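Local structure of cysteine desulfurase (Fervidobacterium islandicum, 6A6E) at residues K85-F89 with L296-D301; N88-A92 with V220-K224; N112-S117 with Q255-Y261; I119-T125 with I174-V179. The protein catalyses the pyridoxal-phosphate-dependent removal of sulfur from cysteine as a SufS-type cysteine desulfurase, probably supplying sulfur for iron-sulfur cluster assembly. One frame throughout, in Å; residues are numbered along the deposited sequence.

Contact 1 of 4, residues K85-F89 with L296-D301; sequences KVANF and LGYTID
Two helices of the pyridoxal-phosphate-dependent class-V aminotransferase fold, 70-90 and 290-306, meet here through segments 85-89 and 296-301, which cross at 44° with their axes 9.7 Å apart at closest approach; Lys85 and Ile300 carry most of the contact. Ile300 works with two branches. Ile300 CD1 lies 3.7 Å from Val86 CG2, while Ile300 CG2, placed anti to the backbone N, sits 3.8 Å from Phe89 CD1, and Ile300 CG1 lies over one face of that ring. A beta-branched residue suits this place because its two arms can fill separate niches on the opposing helix. Val86 CG2 also meets Leu296 CD2, at 4.0 Å. With no side chain, Gly297 leaves room for the Lys85 chain, which a beta carbon here would crowd at CD; Lys85 CD passes 3.5 Å from Gly297 O. Extended beyond CG, Lys85 spans the gap to a salt bridge: Lys85 NZ meets Asp301 OD2 at 2.8 Å, on the syn side of that oxygen and 20° out of the carboxylate plane. Lys85 NZ also lies 3.6 Å from Tyr298 CE1. Phe308 meets the Phe89 ring edge-to-face. Thus branched aliphatic packing fills the buried side, while at the partly exposed margin the salt bridge pairs the opposite charges of the two helices.

Contact 2 of 4, residues N88-A92 with V220-K224; sequences NFLNA and VDVKK
Leu90 and Val220 run alongside each other in the same direction, with Leu90 CD2 4.1 Å from Val220 CG1. Val222 continues this apolar centre, its CG1 against Leu90 CB and Val222 CG2 4.1 Å from Ala92 CB; a small alanine and a compact valine suit a place where the backbones run close. Just outside, Val222 N gives Leu90 O a nearly straight hydrogen bond (3.1 Å, 174°), and a water that accepts from Val220 N lies near Phe89 O. Asn91, the first residue to leave helical phi/psi, has positive phi in the Schellman motif that follows helix 70-90, a conformation asparagine tolerates well. Its CG, anti to the backbone N (chi1 -163°), carries the amide to Asp221, where Asn91 ND2 donates to Asp221 OD1 at 3.0 Å in the amide plane but from above the carboxylate plane. Asp221 is the N-cap of helix 222-225: Lys224 N reaches Asp221 OD1 from the opposite face, at 3.2 Å, and a weak bond from Lys223 N adds to the cap. Were Asp221 an alanine, the first turn of helix 222-225 would probably lose its side-chain cap and the Asn91 amide its acceptor. The end of one helix thus meets the start of another, with Ile97 of strand 97-100 backing Leu90 and Ala92, and Tyr247 of strand 244-248 touching Ala92, Val222 and Lys223.

Contact 3 of 4, residues N112-S117 with Q255-Y261; sequences NSLAKS and QLEPFLY
Leu256 starts the contact by laying CD2 3.8 Å from Leu114 CD2; Leu256 CD2 also touches Ser117 OG. Glu257 follows, and Glu257 N donates to Ser117 OG at 2.8 Å. Ser117 OG in turn donates a hydrogen bond to Ser113 O at 2.7 Å, from the face of the carbonyl opposite to Ser117 N; a serine just past helix 103-116 can thus tie the loop to a helix carbonyl through one small group. Ser113 OG lies 2.9 Å from Glu257 O, with Phe109 O also near, so its one proton has a choice of acceptors. Pro258 contributes its carbonyl: Lys116 NZ donates to Pro258 O in the carbonyl plane at 3.0 Å. Phe259 O takes a second bond from Lys116 NZ, while the Phe259 ring lies beside Asn112, Phe259 CE1 3.5 Å from Asn112 ND2 with amide and ring planes 17° apart; that amide donates to Asn108 O. Tyr261 OH accepts the third bond of Lys116 NZ, at 2.9 Å, and itself donates a hydrogen bond to the anti lone pair of Glu257 OE2 at 2.6 Å. Lysine suits this place in the end region of the helix because its long chain, bent at chi3 (-73°), reaches into the loop and offers NZ to three oxygens. Glu257 OE1 is salt-bridged to Arg142 of the second subunit, and the Phe259 rings of both subunits meet. The whole is a loop pinned to a helix end at the dimer interface of this PLP-dependent fold.

Contact 4 of 4, residues I119-T125 with I174-V179; sequences ILKTEDT and IPNPKV
Lys178 sends CG anti to its own N (chi1 -171°), and bends at each later torsion fold the chain back over the loop 119-125, while Asp124, its CG anti to the carbonyl carbon (chi1 -75°), turns its carboxylate inward to meet it. Lys178 NZ then forms a salt bridge with Asp124 OD2 at 2.7 Å and donates to Ile119 O at 2.9 Å. Asp124 OD2 is gripped from both faces of the carboxylate plane, by Lys178 NZ on one and by Lys121 N, 2.8 Å away, on the other. Asp124 closes the type II turn that starts at Lys121, so the aspartate serves both its own turn and the facing loop. These loops lead into the neighbouring parallel strands 125-129 and 179-183 of the large mixed sheet, and the backbones begin to pair here: Lys178 N bonds to Thr125 O at 3.0 Å, and Val179 N reaches the same oxygen weakly at 3.5 Å. A methionine in place of Lys178 would probably leave the Asp124 carboxylate without its opposite charge and Ile119 O without this donor. Apolar groups complete the contact: Leu120 CD1 lies 4.3 Å from Val179 CG2, and Thr125 CG2 lies 4.1 Å from Ile174 CG2.

In the fold
Contacts 1 and 2 share helix 70-90, one using its last turns and the other its end; their centres are about 12 Å apart. Contacts 3 and 4 form a second pair, about 17 Å between centres, joined where Leu114 O probably accepts from the backbone N of Ile119 and Leu120 beyond helix 103-116. Contact 3 is the most buried, and it hides much polar chemistry beside its apolar packing, with a lysine held by loop oxygens and the second subunit close by. The other three are partly buried and lack that subunit. Contact 1 is mainly aliphatic with charge at its margin, contact 2 joins helix ends through capping and water, and contact 4 uses a salt bridge where strands begin.

Contact 1 of 4, residues K85-F89 with L296-D301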
loop_
_atom_site.group_PDB
_atom_site.type_symbol
_atom_site.label_atom_id
_atom_site.label_comp_id
_atom_site.label_asym_id
_atom_site.label_seq_id
_atom_site.Cartn_x
_atom_site.Cartn_y
_atom_site.Cartn_z
ATOM N N LYS A 85 -12.509 14.598 -0.419
ATOM C CA LYS A 85 -13.464 14.022 0.538
ATOM C C LYS A 85 -12.809 13.725 1.885
ATOM O O LYS A 85 -13.418 13.973 2.933
ATOM C CB LYS A 85 -14.089 12.758 0.005
ATOM C CG LYS A 85 -14.854 12.953 -1.277
ATOM C CD LYS A 85 -15.315 11.599 -1.827
ATOM C CE LYS A 85 -15.935 11.718 -3.237
ATOM N NZ LYS A 85 -16.443 10.454 -3.787
ATOM N N VAL A 86 -11.553 13.264 1.862
ATOM C CA VAL A 86 -10.842 12.958 3.096
ATOM C C VAL A 86 -10.503 14.301 3.813
ATOM O O VAL A 86 -10.620 14.419 5.034
ATOM C CB VAL A 86 -9.564 12.114 2.835
ATOM C CG1 VAL A 86 -8.678 12.089 4.040
ATOM C CG2 VAL A 86 -9.930 10.707 2.363
ATOM N N ALA A 87 -10.040 15.281 3.056
ATOM C CA ALA A 87 -9.717 16.580 3.622
ATOM C C ALA A 87 -10.996 17.173 4.261
ATOM O O ALA A 87 -10.934 17.652 5.373
ATOM C CB ALA A 87 -9.151 17.534 2.543
ATOM N N ASN A 88 -12.139 17.094 3.593
ATOM C CA ASN A 88 -13.362 17.685 4.187
ATOM C C ASN A 88 -13.759 16.910 5.437
ATOM O O ASN A 88 -14.203 17.483 6.380
ATOM C CB ASN A 88 -14.560 17.687 3.241
ATOM C CG ASN A 88 -14.368 18.633 2.023
ATOM O OD1 ASN A 88 -13.491 19.502 2.015
ATOM N ND2 ASN A 88 -15.168 18.420 0.984
ATOM N N PHE A 89 -13.569 15.601 5.439
ATOM C CA PHE A 89 -13.913 14.785 6.607
ATOM C C PHE A 89 -13.116 15.137 7.850
ATOM O O PHE A 89 -13.613 14.935 8.977
ATOM C CB PHE A 89 -13.621 13.337 6.259
ATOM C CG PHE A 89 -14.082 12.347 7.280
ATOM C CD1 PHE A 89 -15.429 12.143 7.492
ATOM C CD2 PHE A 89 -13.167 11.556 7.960
ATOM C CE1 PHE A 89 -15.852 11.211 8.410
ATOM C CE2 PHE A 89 -13.600 10.562 8.833
ATOM C CZ PHE A 89 -14.940 10.398 9.059
ATOM N N LEU A 296 -11.936 4.590 -0.441
ATOM C CA LEU A 296 -12.008 5.282 0.818
ATOM C C LEU A 296 -12.943 6.506 0.747
ATOM O O LEU A 296 -13.712 6.789 1.670
ATOM C CB LEU A 296 -10.636 5.676 1.342
ATOM C CG LEU A 296 -10.574 6.421 2.679
ATOM C CD1 LEU A 296 -11.150 5.548 3.777
ATOM C CD2 LEU A 296 -9.177 6.790 3.034
ATOM N N GLY A 297 -12.779 7.266 -0.312
ATOM C CA GLY A 297 -13.669 8.384 -0.625
ATOM C C GLY A 297 -15.142 7.964 -0.654
ATOM O O GLY A 297 -15.983 8.629 -0.077
ATOM N N TYR A 298 -15.426 6.835 -1.296
ATOM C CA TYR A 298 -16.781 6.317 -1.334
ATOM C C TYR A 298 -17.291 5.810 0.018
ATOM O O TYR A 298 -18.478 5.935 0.294
ATOM C CB TYR A 298 -16.911 5.233 -2.382
ATOM C CG TYR A 298 -16.795 5.741 -3.809
ATOM C CD1 TYR A 298 -17.373 6.936 -4.208
ATOM C CD2 TYR A 298 -16.174 4.971 -4.778
ATOM C CE1 TYR A 298 -17.286 7.361 -5.518
ATOM C CE2 TYR A 298 -16.078 5.408 -6.091
ATOM C CZ TYR A 298 -16.617 6.592 -6.437
ATOM O OH TYR A 298 -16.517 6.962 -7.752
ATOM N N THR A 299 -16.391 5.267 0.848
ATOM C CA THR A 299 -16.695 4.931 2.233
ATOM C C THR A 299 -17.091 6.136 3.056
ATOM O O THR A 299 -18.106 6.131 3.787
ATOM C CB THR A 299 -15.476 4.217 2.853
ATOM O OG1 THR A 299 -15.157 3.082 2.023
ATOM C CG2 THR A 299 -15.705 3.792 4.217
ATOM N N ILE A 300 -16.323 7.190 2.933
ATOM C CA ILE A 300 -16.663 8.435 3.576
ATOM C C ILE A 300 -18.013 8.964 3.030
ATOM O O ILE A 300 -18.811 9.448 3.842
ATOM C CB ILE A 300 -15.531 9.457 3.436
ATOM C CG1 ILE A 300 -14.323 9.028 4.284
ATOM C CG2 ILE A 300 -15.926 10.831 3.953
ATOM C CD1 ILE A 300 -13.109 9.853 3.947
ATOM N N ASP A 301 -18.279 8.907 1.703
ATOM C CA ASP A 301 -19.595 9.310 1.238
ATOM C C ASP A 301 -20.714 8.491 1.916
ATOM O O ASP A 301 -21.762 9.040 2.258
ATOM C CB ASP A 301 -19.802 9.169 -0.282
ATOM C CG ASP A 301 -18.879 10.077 -1.121
ATOM O OD1 ASP A 301 -18.392 11.123 -0.607
ATOM O OD2 ASP A 301 -18.672 9.726 -2.296
#

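Contact 2 of 4, residues N88-A92 with V220-K224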
loop_
_atom_site.group_PDB
_atom_site.type_symbol
_atom_site.label_atom_id
_atom_site.label_comp_id
_atom_site.label_asym_id
_atom_site.label_seq_id
_atom_site.Cartn_x
_atom_site.Cartn_y
_atom_site.Cartn_z
ATOM N N ASN A 88 -12.139 17.094 3.593
ATOM C CA ASN A 88 -13.362 17.685 4.187
ATOM C C ASN A 88 -13.759 16.910 5.437
ATOM O O ASN A 88 -14.203 17.483 6.380
ATOM C CB ASN A 88 -14.560 17.687 3.241
ATOM C CG ASN A 88 -14.368 18.633 2.023
ATOM O OD1 ASN A 88 -13.491 19.502 2.015
ATOM N ND2 ASN A 88 -15.168 18.420 0.984
ATOM N N PHE A 89 -13.569 15.601 5.439
ATOM C CA PHE A 89 -13.913 14.785 6.607
ATOM C C PHE A 89 -13.116 15.137 7.850
ATOM O O PHE A 89 -13.613 14.935 8.977
ATOM C CB PHE A 89 -13.621 13.337 6.259
ATOM C CG PHE A 89 -14.082 12.347 7.280
ATOM C CD1 PHE A 89 -15.429 12.143 7.492
ATOM C CD2 PHE A 89 -13.167 11.556 7.960
ATOM C CE1 PHE A 89 -15.852 11.211 8.410
ATOM C CE2 PHE A 89 -13.600 10.562 8.833
ATOM C CZ PHE A 89 -14.940 10.398 9.059
ATOM N N LEU A 90 -11.852 15.577 7.665
ATOM C CA LEU A 90 -10.990 15.929 8.801
ATOM C C LEU A 90 -10.909 17.462 9.034
ATOM O O LEU A 90 -10.176 17.928 9.873
ATOM C CB LEU A 90 -9.588 15.451 8.577
ATOM C CG LEU A 90 -9.407 13.905 8.464
ATOM C CD1 LEU A 90 -7.950 13.635 8.241
ATOM C CD2 LEU A 90 -9.838 13.098 9.692
ATOM N N ASN A 91 -11.598 18.250 8.214
ATOM C CA ASN A 91 -11.394 19.727 8.186
ATOM C C ASN A 91 -9.975 20.163 7.886
ATOM O O ASN A 91 -9.424 21.089 8.539
ATOM C CB ASN A 91 -11.897 20.367 9.502
ATOM C CG ASN A 91 -12.101 21.871 9.367
ATOM O OD1 ASN A 91 -12.413 22.333 8.294
ATOM N ND2 ASN A 91 -11.814 22.633 10.435
ATOM N N ALA A 92 -9.354 19.500 6.910
ATOM C CA ALA A 92 -8.023 19.882 6.439
ATOM C C ALA A 92 -8.146 20.435 5.093
ATOM O O ALA A 92 -9.203 20.323 4.458
ATOM C CB ALA A 92 -7.038 18.713 6.364
ATOM N N VAL A 220 -13.389 14.065 14.018
ATOM C CA VAL A 220 -12.028 14.582 14.202
ATOM C C VAL A 220 -11.899 15.853 13.338
ATOM O O VAL A 220 -12.199 15.848 12.142
ATOM C CB VAL A 220 -10.978 13.520 13.829
ATOM C CG1 VAL A 220 -9.580 14.111 13.692
ATOM C CG2 VAL A 220 -10.924 12.395 14.868
ATOM N N ASP A 221 -11.547 16.972 13.976
ATOM C CA ASP A 221 -11.362 18.242 13.319
ATOM C C ASP A 221 -9.954 18.662 13.666
ATOM O O ASP A 221 -9.672 19.088 14.794
ATOM C CB ASP A 221 -12.383 19.234 13.822
ATOM C CG ASP A 221 -12.165 20.642 13.275
ATOM O OD1 ASP A 221 -11.022 21.023 12.886
ATOM O OD2 ASP A 221 -13.179 21.369 13.201
ATOM N N VAL A 222 -9.046 18.528 12.684
ATOM C CA VAL A 222 -7.605 18.656 12.972
ATOM C C VAL A 222 -7.217 20.080 13.391
ATOM O O VAL A 222 -6.175 20.282 14.041
ATOM C CB VAL A 222 -6.728 18.167 11.769
ATOM C CG1 VAL A 222 -6.916 16.655 11.581
ATOM C CG2 VAL A 222 -7.064 18.903 10.474
ATOM N N LYS A 223 -8.006 21.054 12.973
ATOM C CA LYS A 223 -7.760 22.464 13.328
ATOM C C LYS A 223 -8.129 22.788 14.756
ATOM O O LYS A 223 -7.390 23.484 15.435
ATOM C CB LYS A 223 -8.518 23.410 12.400
ATOM C CG LYS A 223 -8.169 23.263 10.922
ATOM C CD LYS A 223 -6.882 23.989 10.500
ATOM C CE LYS A 223 -5.611 23.365 11.092
ATOM N NZ LYS A 223 -4.297 23.907 10.604
ATOM N N LYS A 224 -9.254 22.261 15.221
ATOM C CA LYS A 224 -9.596 22.325 16.635
ATOM C C LYS A 224 -8.620 21.610 17.531
ATOM O O LYS A 224 -8.239 22.118 18.592
ATOM C CB LYS A 224 -10.954 21.707 16.872
ATOM C CG LYS A 224 -12.039 22.609 16.423
ATOM C CD LYS A 224 -13.426 22.023 16.689
ATOM C CE LYS A 224 -14.423 23.067 16.217
ATOM N NZ LYS A 224 -15.777 22.478 16.370
HETATM O O HOH W 1 -14.132 13.283 11.249
HETATM O O HOH W 2 -13.924 17.253 10.960
#

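Contact 3 of 4, residues N112-S117 with Q255-Y261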
loop_
_atom_site.group_PDB
_atom_site.type_symbol
_atom_site.label_atom_id
_atom_site.label_comp_id
_atom_site.label_asym_id
_atom_site.label_seq_id
_atom_site.Cartn_x
_atom_site.Cartn_y
_atom_site.Cartn_z
ATOM N N ASN A 112 11.275 8.698 10.241
ATOM C CA ASN A 112 12.334 8.829 9.294
ATOM C C ASN A 112 12.404 10.244 8.717
ATOM O O ASN A 112 13.551 10.784 8.541
ATOM C CB ASN A 112 12.270 7.806 8.138
ATOM C CG ASN A 112 12.550 6.425 8.572
ATOM O OD1 ASN A 112 13.720 6.024 8.659
ATOM N ND2 ASN A 112 11.461 5.631 8.846
ATOM N N SER A 113 11.271 10.823 8.319
ATOM C CA SER A 113 11.323 12.157 7.753
ATOM C C SER A 113 11.743 13.191 8.838
ATOM O O SER A 113 12.520 14.086 8.543
ATOM C CB SER A 113 10.025 12.623 7.094
ATOM O OG SER A 113 9.748 11.763 5.945
ATOM N N LEU A 114 11.230 13.096 10.056
ATOM C CA LEU A 114 11.686 14.069 11.093
ATOM C C LEU A 114 13.217 14.013 11.309
ATOM O O LEU A 114 13.854 15.063 11.453
ATOM C CB LEU A 114 10.903 13.953 12.367
ATOM C CG LEU A 114 9.422 14.333 12.196
ATOM C CD1 LEU A 114 8.632 13.734 13.322
ATOM C CD2 LEU A 114 9.074 15.795 12.046
ATOM N N ALA A 115 13.805 12.832 11.294
ATOM C CA ALA A 115 15.243 12.695 11.503
ATOM C C ALA A 115 16.063 13.205 10.298
ATOM O O ALA A 115 17.081 13.882 10.446
ATOM C CB ALA A 115 15.599 11.250 11.779
ATOM N N LYS A 116 15.588 12.930 9.092
ATOM C CA LYS A 116 16.303 13.364 7.907
ATOM C C LYS A 116 16.189 14.829 7.668
ATOM O O LYS A 116 16.996 15.378 6.968
ATOM C CB LYS A 116 15.794 12.632 6.627
ATOM C CG LYS A 116 16.155 11.138 6.522
ATOM C CD LYS A 116 15.944 10.599 5.066
ATOM C CE LYS A 116 14.452 10.429 4.641
ATOM N NZ LYS A 116 14.109 9.663 3.333
ATOM N N SER A 117 15.119 15.434 8.145
ATOM C CA SER A 117 14.924 16.831 7.982
ATOM C C SER A 117 15.726 17.648 9.031
ATOM O O SER A 117 15.617 18.860 9.047
ATOM C CB SER A 117 13.453 17.190 8.152
ATOM O OG SER A 117 12.582 16.433 7.301
ATOM N N GLN A 255 8.506 21.750 4.988
ATOM C CA GLN A 255 9.889 21.692 5.429
ATOM C C GLN A 255 10.426 20.237 5.591
ATOM O O GLN A 255 11.602 20.016 5.978
ATOM C CB GLN A 255 10.015 22.482 6.757
ATOM C CG GLN A 255 9.604 23.965 6.643
ATOM C CD GLN A 255 10.389 24.698 5.561
ATOM O OE1 GLN A 255 9.830 25.219 4.612
ATOM N NE2 GLN A 255 11.697 24.688 5.690
ATOM N N LEU A 256 9.597 19.238 5.263
ATOM C CA LEU A 256 9.967 17.866 5.607
ATOM C C LEU A 256 10.623 17.237 4.424
ATOM O O LEU A 256 10.079 17.375 3.316
ATOM C CB LEU A 256 8.734 17.024 5.915
ATOM C CG LEU A 256 8.130 16.810 7.263
ATOM C CD1 LEU A 256 7.102 15.661 7.109
ATOM C CD2 LEU A 256 9.177 16.488 8.322
ATOM N N GLU A 257 11.765 16.571 4.623
ATOM C CA GLU A 257 12.333 15.662 3.622
ATOM C C GLU A 257 11.327 14.483 3.282
ATOM O O GLU A 257 10.746 13.884 4.186
ATOM C CB GLU A 257 13.666 15.070 4.110
ATOM C CG GLU A 257 14.348 14.030 3.173
ATOM C CD GLU A 257 14.987 14.615 1.917
ATOM O OE1 GLU A 257 15.090 15.839 1.795
ATOM O OE2 GLU A 257 15.345 13.852 1.005
ATOM N N PRO A 258 11.145 14.168 1.993
ATOM C CA PRO A 258 10.217 13.038 1.661
ATOM C C PRO A 258 10.715 11.790 2.324
ATOM O O PRO A 258 11.943 11.602 2.471
ATOM C CB PRO A 258 10.316 12.934 0.160
ATOM C CG PRO A 258 10.628 14.372 -0.302
ATOM C CD PRO A 258 11.519 14.938 0.791
ATOM N N PHE A 259 9.794 10.915 2.706
ATOM C CA PHE A 259 10.168 9.595 3.208
ATOM C C PHE A 259 10.686 8.661 2.046
ATOM O O PHE A 259 11.809 8.197 2.051
ATOM C CB PHE A 259 8.932 8.970 3.945
ATOM C CG PHE A 259 9.176 7.655 4.519
ATOM C CD1 PHE A 259 10.432 7.308 4.964
ATOM C CD2 PHE A 259 8.167 6.698 4.529
ATOM C CE1 PHE A 259 10.687 6.065 5.498
ATOM C CE2 PHE A 259 8.408 5.453 5.097
ATOM C CZ PHE A 259 9.649 5.155 5.577
ATOM N N LEU A 260 9.817 8.384 1.098
ATOM C CA LEU A 260 10.077 7.608 -0.068
ATOM C C LEU A 260 10.310 8.488 -1.302
ATOM O O LEU A 260 9.710 9.588 -1.438
ATOM C CB LEU A 260 8.885 6.706 -0.373
ATOM C CG LEU A 260 8.343 5.814 0.750
ATOM C CD1 LEU A 260 7.184 4.914 0.290
ATOM C CD2 LEU A 260 9.474 5.034 1.331
ATOM N N TYR A 261 11.102 7.935 -2.243
ATOM C CA TYR A 261 11.431 8.597 -3.488
ATOM C C TYR A 261 11.115 7.781 -4.695
ATOM O O TYR A 261 11.124 6.573 -4.629
ATOM C CB TYR A 261 12.936 8.832 -3.495
ATOM C CG TYR A 261 13.480 9.505 -2.262
ATOM C CD1 TYR A 261 13.422 10.874 -2.117
ATOM C CD2 TYR A 261 14.117 8.749 -1.261
ATOM C CE1 TYR A 261 13.954 11.492 -0.974
ATOM C CE2 TYR A 261 14.642 9.353 -0.127
ATOM C CZ TYR A 261 14.600 10.703 -0.001
ATOM O OH TYR A 261 15.136 11.261 1.170
#

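Contact 4 of 4, residues I119-T125 with I174-V179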
loop_
_atom_site.group_PDB
_atom_site.type_symbol
_atom_site.label_atom_id
_atom_site.label_comp_id
_atom_site.label_asym_id
_atom_site.label_seq_id
_atom_site.Cartn_x
_atom_site.Cartn_y
_atom_site.Cartn_z
ATOM N N ILE A 119 14.956 17.771 12.310
ATOM C CA ILE A 119 14.087 18.248 13.341
ATOM C C ILE A 119 14.237 17.353 14.577
ATOM O O ILE A 119 14.297 17.847 15.720
ATOM C CB ILE A 119 12.658 18.214 12.848
ATOM C CG1 ILE A 119 12.486 19.224 11.734
ATOM C CG2 ILE A 119 11.671 18.412 14.013
ATOM C CD1 ILE A 119 11.150 19.203 11.043
ATOM N N LEU A 120 14.243 16.042 14.386
ATOM C CA LEU A 120 14.472 15.120 15.485
ATOM C C LEU A 120 15.923 14.738 15.496
ATOM O O LEU A 120 16.345 14.006 14.611
ATOM C CB LEU A 120 13.618 13.859 15.339
ATOM C CG LEU A 120 13.661 12.801 16.444
ATOM C CD1 LEU A 120 13.301 13.297 17.820
ATOM C CD2 LEU A 120 12.697 11.682 16.047
ATOM N N LYS A 121 16.698 15.255 16.461
ATOM C CA LYS A 121 18.171 15.039 16.517
ATOM C C LYS A 121 18.614 14.091 17.595
ATOM O O LYS A 121 17.852 13.794 18.502
ATOM C CB LYS A 121 18.918 16.330 16.758
ATOM C CG LYS A 121 18.557 17.468 15.863
ATOM C CD LYS A 121 19.741 18.400 15.874
ATOM C CE LYS A 121 19.396 19.727 15.282
ATOM N NZ LYS A 121 18.705 20.493 16.338
ATOM N N THR A 122 19.876 13.667 17.541
ATOM C CA THR A 122 20.467 12.826 18.586
ATOM C C THR A 122 20.248 13.535 19.909
ATOM O O THR A 122 20.319 14.756 19.986
ATOM C CB THR A 122 21.980 12.603 18.383
ATOM O OG1 THR A 122 22.541 13.814 17.906
ATOM C CG2 THR A 122 22.259 11.655 17.332
ATOM N N GLU A 123 19.901 12.787 20.942
ATOM C CA GLU A 123 19.637 13.427 22.236
ATOM C C GLU A 123 18.429 14.395 22.363
ATOM O O GLU A 123 18.197 14.918 23.453
ATOM C CB GLU A 123 20.923 14.127 22.720
ATOM C CG GLU A 123 22.135 13.209 22.635
ATOM C CD GLU A 123 23.111 13.473 23.734
ATOM O OE1 GLU A 123 23.465 14.666 23.913
ATOM O OE2 GLU A 123 23.496 12.492 24.414
ATOM N N ASP A 124 17.657 14.637 21.292
ATOM C CA ASP A 124 16.272 15.063 21.488
ATOM C C ASP A 124 15.514 13.905 22.110
ATOM O O ASP A 124 15.950 12.746 22.067
ATOM C CB ASP A 124 15.595 15.425 20.191
ATOM C CG ASP A 124 16.038 16.748 19.653
ATOM O OD1 ASP A 124 16.600 17.546 20.402
ATOM O OD2 ASP A 124 15.833 16.995 18.462
ATOM N N THR A 125 14.365 14.217 22.658
ATOM C CA THR A 125 13.508 13.168 23.249
ATOM C C THR A 125 12.193 13.147 22.522
ATOM O O THR A 125 11.663 14.213 22.190
ATOM C CB THR A 125 13.203 13.446 24.742
ATOM O OG1 THR A 125 14.419 13.376 25.451
ATOM C CG2 THR A 125 12.236 12.442 25.362
ATOM N N ILE A 174 9.732 15.561 31.934
ATOM C CA ILE A 174 10.210 15.692 30.547
ATOM C C ILE A 174 9.647 16.996 30.046
ATOM O O ILE A 174 8.593 17.012 29.417
ATOM C CB ILE A 174 9.645 14.565 29.630
ATOM C CG1 ILE A 174 9.833 13.175 30.250
ATOM C CG2 ILE A 174 10.232 14.669 28.213
ATOM C CD1 ILE A 174 11.223 12.613 30.125
ATOM N N PRO A 175 10.293 18.121 30.357
ATOM C CA PRO A 175 9.573 19.397 30.082
ATOM C C PRO A 175 9.509 19.873 28.645
ATOM O O PRO A 175 8.563 20.564 28.287
ATOM C CB PRO A 175 10.383 20.412 30.889
ATOM C CG PRO A 175 11.719 19.761 31.056
ATOM C CD PRO A 175 11.429 18.323 31.262
ATOM N N ASN A 176 10.506 19.519 27.838
ATOM C CA ASN A 176 10.625 20.046 26.464
ATOM C C ASN A 176 10.858 18.919 25.422
ATOM O O ASN A 176 11.858 18.902 24.717
ATOM C CB ASN A 176 11.764 21.086 26.446
ATOM C CG ASN A 176 11.786 21.929 25.178
ATOM O OD1 ASN A 176 10.751 22.222 24.537
ATOM N ND2 ASN A 176 12.994 22.338 24.798
ATOM N N PRO A 177 9.919 17.979 25.309
ATOM C CA PRO A 177 10.111 16.971 24.266
ATOM C C PRO A 177 10.071 17.550 22.860
ATOM O O PRO A 177 9.248 18.405 22.554
ATOM C CB PRO A 177 8.943 15.984 24.501
ATOM C CG PRO A 177 7.903 16.728 25.249
ATOM C CD PRO A 177 8.700 17.736 26.100
ATOM N N LYS A 178 10.962 17.087 21.994
ATOM C CA LYS A 178 10.981 17.549 20.627
ATOM C C LYS A 178 9.728 17.026 19.876
ATOM O O LYS A 178 9.112 17.760 19.081
ATOM C CB LYS A 178 12.293 17.153 19.936
ATOM C CG LYS A 178 12.475 17.802 18.569
ATOM C CD LYS A 178 12.537 19.340 18.692
ATOM C CE LYS A 178 13.485 19.997 17.729
ATOM N NZ LYS A 178 14.873 19.503 17.984
ATOM N N VAL A 179 9.325 15.798 20.183
ATOM C CA VAL A 179 8.152 15.144 19.543
ATOM C C VAL A 179 7.331 14.445 20.625
ATOM O O VAL A 179 7.896 13.838 21.533
ATOM C CB VAL A 179 8.608 14.096 18.485
ATOM C CG1 VAL A 179 7.442 13.311 17.902
ATOM C CG2 VAL A 179 9.315 14.829 17.395
HETATM O O HOH W 3 13.866 16.867 23.288
#